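Side-chain contacts in DNA replication factor Cdt1 (Mus musculus, PDB 3A4C), which licenses origins for DNA replication by promoting, with CDC6 and ORC, the loading of the MCM complex onto DNA, and is also required for mitosis: residues V27-K31 against P32-M36; M36-V39 against C40-V44. One frame throughout, in Å; residues are numbered along the deposited sequence.

Both contacts belong to one continuous piece of the C-terminal domain of Cdt1, a winged-helix fold, and illustrate how a loop, a short strand and a helix can be tied together by a few side chains. Contact 1 rounds the loop after helix 3-27 and enters strand 33-35; contact 2 runs along helix 36-45, and M36 is common to the two. Their centres lie about 10 Å apart. A salt bridge joins them, with R42 NH1 2.8 Å from E29 OE2, and beside it L34 CD1 packs 3.7 Å from R42 NH1. In a further contact L34 CB meets V39 CG2 at 3.5 Å, so L34 touches both a valine and an arginine of the helix.

Contact 1 (V27-K31 against P32-M36); sequences VSERK and PALTM
E29 and L34, five residues apart, meet where the loop after helix 3-27 turns into strand 33-35, and the glutamate is instructive because its two ends do different work. Its CB points toward the strand residues. CG, set opposite the backbone N (chi1 174°) and beside the carbonyl carbon, makes the glutamate's closest approach to L34, 3.7 Å from E29 CG to L34 CD2. A bend at chi2 (56°) then swings the carboxylate toward K31, while its carbon, CD, stays 3.9 Å from L34 CD2. At the tip the oxygens part company. OE1 takes the backbone N-H of K31 on its anti lone pair, in a nearly straight bond of 2.9 Å from K31 N to E29 OE1; OE2 forms a salt bridge with R42 of the following helix. With a partner for each oxygen, the carboxylate is restrained in its rotation, and the nearby arginine would be expected to stabilise its negative charge.

The leucine receives this chain obliquely, mainly on CD2. K31 CE lies 4.1 Å from L34 CD2, and these two side chains cross at about a right angle.

The loop thus leads from helix 3-27 into an outermost strand of the three-stranded antiparallel sheet of the winged-helix domain. L34 pairs through its backbone with V82 of strand 79-84, while its side chain packs on V25 and F26 of helix 3-27 and on V39 of helix 36-45. One residue on, T35 is the N-cap of that helix, its OG1 hydrogen-bonded to V38 N.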
loop_
_atom_site.group_PDB
_atom_site.type_symbol
_atom_site.label_atom_id
_atom_site.label_comp_id
_atom_site.label_asym_id
_atom_site.label_seq_id
_atom_site.Cartn_x
_atom_site.Cartn_y
_atom_site.Cartn_z
ATOM N N VAL A 27 10.855 -2.992 6.897
ATOM C CA VAL A 27 12.275 -2.876 7.234
ATOM C C VAL A 27 12.517 -3.177 8.710
ATOM O O VAL A 27 13.529 -3.768 9.084
ATOM C CB VAL A 27 12.837 -1.495 6.860
ATOM C CG1 VAL A 27 14.136 -1.216 7.617
ATOM C CG2 VAL A 27 13.062 -1.429 5.362
ATOM N N SER A 28 11.562 -2.788 9.542
ATOM C CA SER A 28 11.670 -2.980 10.980
ATOM C C SER A 28 11.204 -4.365 11.412
ATOM O O SER A 28 11.320 -4.724 12.581
ATOM C CB SER A 28 10.846 -1.918 11.709
ATOM O OG SER A 28 10.863 -2.136 13.106
ATOM N N GLU A 29 10.668 -5.141 10.476
ATOM C CA GLU A 29 10.151 -6.462 10.805
ATOM C C GLU A 29 11.098 -7.545 10.292
ATOM O O GLU A 29 11.471 -7.543 9.125
ATOM C CB GLU A 29 8.754 -6.652 10.204
ATOM C CG GLU A 29 8.195 -8.061 10.365
ATOM C CD GLU A 29 8.172 -8.500 11.808
ATOM O OE1 GLU A 29 8.918 -9.441 12.150
ATOM O OE2 GLU A 29 7.421 -7.895 12.604
ATOM N N ARG A 30 11.490 -8.470 11.159
ATOM C CA ARG A 30 12.368 -9.555 10.723
ATOM C C ARG A 30 11.650 -10.585 9.843
ATOM O O ARG A 30 12.261 -11.203 8.976
ATOM C CB ARG A 30 13.021 -10.246 11.920
ATOM C CG ARG A 30 12.263 -11.451 12.437
ATOM C CD ARG A 30 13.009 -12.091 13.599
ATOM N NE ARG A 30 14.457 -12.036 13.402
ATOM C CZ ARG A 30 15.158 -12.948 12.733
ATOM N NH1 ARG A 30 14.546 -13.993 12.190
ATOM N NH2 ARG A 30 16.472 -12.814 12.606
ATOM N N LYS A 31 10.352 -10.765 10.058
ATOM C CA LYS A 31 9.582 -11.718 9.264
ATOM C C LYS A 31 9.264 -11.195 7.866
ATOM O O LYS A 31 9.038 -9.997 7.682
ATOM C CB LYS A 31 8.294 -12.094 9.997
ATOM C CG LYS A 31 8.550 -12.677 11.377
ATOM C CD LYS A 31 7.292 -13.260 11.978
ATOM C CE LYS A 31 6.203 -12.214 12.079
ATOM N NZ LYS A 31 5.097 -12.688 12.960
ATOM N N PRO A 32 9.222 -12.103 6.879
ATOM C CA PRO A 32 9.036 -11.768 5.460
ATOM C C PRO A 32 7.588 -11.427 5.110
ATOM O O PRO A 32 7.341 -10.852 4.058
ATOM C CB PRO A 32 9.438 -13.061 4.730
ATOM C CG PRO A 32 9.791 -14.066 5.797
ATOM C CD PRO A 32 9.257 -13.557 7.096
ATOM N N ALA A 33 6.644 -11.794 5.971
ATOM C CA ALA A 33 5.237 -11.486 5.731
ATOM C C ALA A 33 4.557 -11.075 7.018
ATOM O O ALA A 33 4.980 -11.473 8.095
ATOM C CB ALA A 33 4.509 -12.689 5.113
ATOM N N LEU A 34 3.504 -10.274 6.898
ATOM C CA LEU A 34 2.681 -9.888 8.037
ATOM C C LEU A 34 1.228 -9.955 7.607
ATOM O O LEU A 34 0.929 -9.744 6.440
ATOM C CB LEU A 34 2.999 -8.456 8.473
ATOM C CG LEU A 34 4.379 -8.166 9.061
ATOM C CD1 LEU A 34 4.569 -6.653 9.160
ATOM C CD2 LEU A 34 4.529 -8.843 10.411
ATOM N N THR A 35 0.317 -10.233 8.538
ATOM C CA THR A 35 -1.101 -10.214 8.195
ATOM C C THR A 35 -1.530 -8.787 7.886
ATOM O O THR A 35 -0.956 -7.838 8.423
ATOM C CB THR A 35 -1.982 -10.769 9.323
ATOM O OG1 THR A 35 -1.929 -9.883 10.448
ATOM C CG2 THR A 35 -1.500 -12.164 9.738
ATOM N N MET A 36 -2.522 -8.650 7.009
ATOM C CA MET A 36 -3.106 -7.356 6.658
ATOM C C MET A 36 -3.539 -6.574 7.880
ATOM O O MET A 36 -3.322 -5.372 7.962
ATOM C CB MET A 36 -4.323 -7.548 5.763
ATOM C CG MET A 36 -4.120 -7.115 4.351
ATOM S SD MET A 36 -3.951 -5.324 4.293
ATOM C CE MET A 36 -4.122 -5.110 2.525
#

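Contact 2 (M36-V39 against C40-V44); sequences MEVV and CARMV
V38 and R42 stand side by side, one helical turn apart and pointing the same way, an i to i+4 pairing repeated on another side of helix 36-45 by V39 and M43. In the first pair V38 CG1 lies over one face of the guanidinium, 3.3 Å from R42 NE. The valine's first torsion (chi1 165°), which sets CG1 opposite the backbone N, puts the methyl there. The arginine runs extended from CG to NE, which carries its flat end past the valine to where E29 takes its NH1. A methyl therefore covers one face of the charged group.

The second pair is apolar. V39 CG1 reaches M43 SD at 3.7 Å, and M43 CG also passes 3.2 Å from V39 O. Nearer the start of the helix, two sulfurs meet: M36 SD and C40 SG are 3.8 Å apart. Main-chain bonds of the same i to i+4 spacing fix these relations, among them M43 N to V39 O at 2.8 Å.

This short helix of the winged-helix domain follows directly on strand 33-35. It turns its V39 and M43 side toward L22 of helix 3-27 and L60 of helix 53-66, and M36 too rests on L60. V39 also reaches V82 of strand 79-84, so one face packs against two helices and the sheet, with E37 exposed.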
loop_
_atom_site.group_PDB
_atom_site.type_symbol
_atom_site.label_atom_id
_atom_site.label_comp_id
_atom_site.label_asym_id
_atom_site.label_seq_id
_atom_site.Cartn_x
_atom_site.Cartn_y
_atom_site.Cartn_z
ATOM N N MET A 36 -2.522 -8.650 7.009
ATOM C CA MET A 36 -3.106 -7.356 6.658
ATOM C C MET A 36 -3.539 -6.574 7.880
ATOM O O MET A 36 -3.322 -5.372 7.962
ATOM C CB MET A 36 -4.323 -7.548 5.763
ATOM C CG MET A 36 -4.120 -7.115 4.351
ATOM S SD MET A 36 -3.951 -5.324 4.293
ATOM C CE MET A 36 -4.122 -5.110 2.525
ATOM N N GLU A 37 -4.182 -7.253 8.821
ATOM C CA GLU A 37 -4.583 -6.606 10.060
ATOM C C GLU A 37 -3.393 -5.955 10.764
ATOM O O GLU A 37 -3.460 -4.791 11.163
ATOM C CB GLU A 37 -5.243 -7.622 10.992
ATOM C CG GLU A 37 -5.807 -7.005 12.249
ATOM C CD GLU A 37 -6.834 -7.896 12.915
ATOM O OE1 GLU A 37 -7.414 -7.472 13.935
ATOM O OE2 GLU A 37 -7.060 -9.019 12.414
ATOM N N VAL A 38 -2.311 -6.709 10.926
ATOM C CA VAL A 38 -1.127 -6.195 11.605
ATOM C C VAL A 38 -0.507 -5.044 10.829
ATOM O O VAL A 38 -0.147 -4.008 11.410
ATOM C CB VAL A 38 -0.081 -7.299 11.840
ATOM C CG1 VAL A 38 1.271 -6.690 12.214
ATOM C CG2 VAL A 38 -0.559 -8.242 12.937
ATOM N N VAL A 39 -0.393 -5.219 9.516
ATOM C CA VAL A 39 0.241 -4.204 8.681
ATOM C C VAL A 39 -0.534 -2.901 8.790
ATOM O O VAL A 39 0.053 -1.827 8.938
ATOM C CB VAL A 39 0.292 -4.631 7.200
ATOM C CG1 VAL A 39 0.749 -3.467 6.334
ATOM C CG2 VAL A 39 1.207 -5.838 7.020
ATOM N N CYS A 40 -1.857 -2.994 8.723
ATOM C CA CYS A 40 -2.682 -1.786 8.761
ATOM C C CYS A 40 -2.550 -1.084 10.102
ATOM O O CYS A 40 -2.501 0.143 10.161
ATOM C CB CYS A 40 -4.150 -2.106 8.479
ATOM S SG CYS A 40 -4.461 -2.493 6.746
ATOM N N ALA A 41 -2.513 -1.864 11.177
ATOM C CA ALA A 41 -2.343 -1.302 12.516
ATOM C C ALA A 41 -0.994 -0.601 12.634
ATOM O O ALA A 41 -0.891 0.492 13.192
ATOM C CB ALA A 41 -2.477 -2.391 13.571
ATOM N N ARG A 42 0.046 -1.217 12.093
ATOM C CA ARG A 42 1.368 -0.612 12.152
ATOM C C ARG A 42 1.468 0.632 11.267
ATOM O O ARG A 42 2.125 1.609 11.624
ATOM C CB ARG A 42 2.433 -1.636 11.769
ATOM C CG ARG A 42 2.585 -2.709 12.814
ATOM C CD ARG A 42 3.737 -3.639 12.523
ATOM N NE ARG A 42 3.657 -4.811 13.393
ATOM C CZ ARG A 42 4.538 -5.803 13.398
ATOM N NH1 ARG A 42 5.592 -5.762 12.600
ATOM N NH2 ARG A 42 4.363 -6.832 14.208
ATOM N N MET A 43 0.813 0.597 10.113
ATOM C CA MET A 43 0.869 1.730 9.203
ATOM C C MET A 43 0.135 2.937 9.771
ATOM O O MET A 43 0.651 4.043 9.749
ATOM C CB MET A 43 0.298 1.354 7.839
ATOM C CG MET A 43 1.254 0.475 7.031
ATOM S SD MET A 43 0.619 0.137 5.398
ATOM C CE MET A 43 0.917 1.720 4.587
ATOM N N VAL A 44 -1.072 2.737 10.282
ATOM C CA VAL A 44 -1.787 3.870 10.850
ATOM C C VAL A 44 -1.019 4.444 12.042
ATOM O O VAL A 44 -1.010 5.651 12.256
ATOM C CB VAL A 44 -3.232 3.519 11.236
ATOM C CG1 VAL A 44 -4.032 3.136 9.989
ATOM C CG2 VAL A 44 -3.260 2.407 12.271
#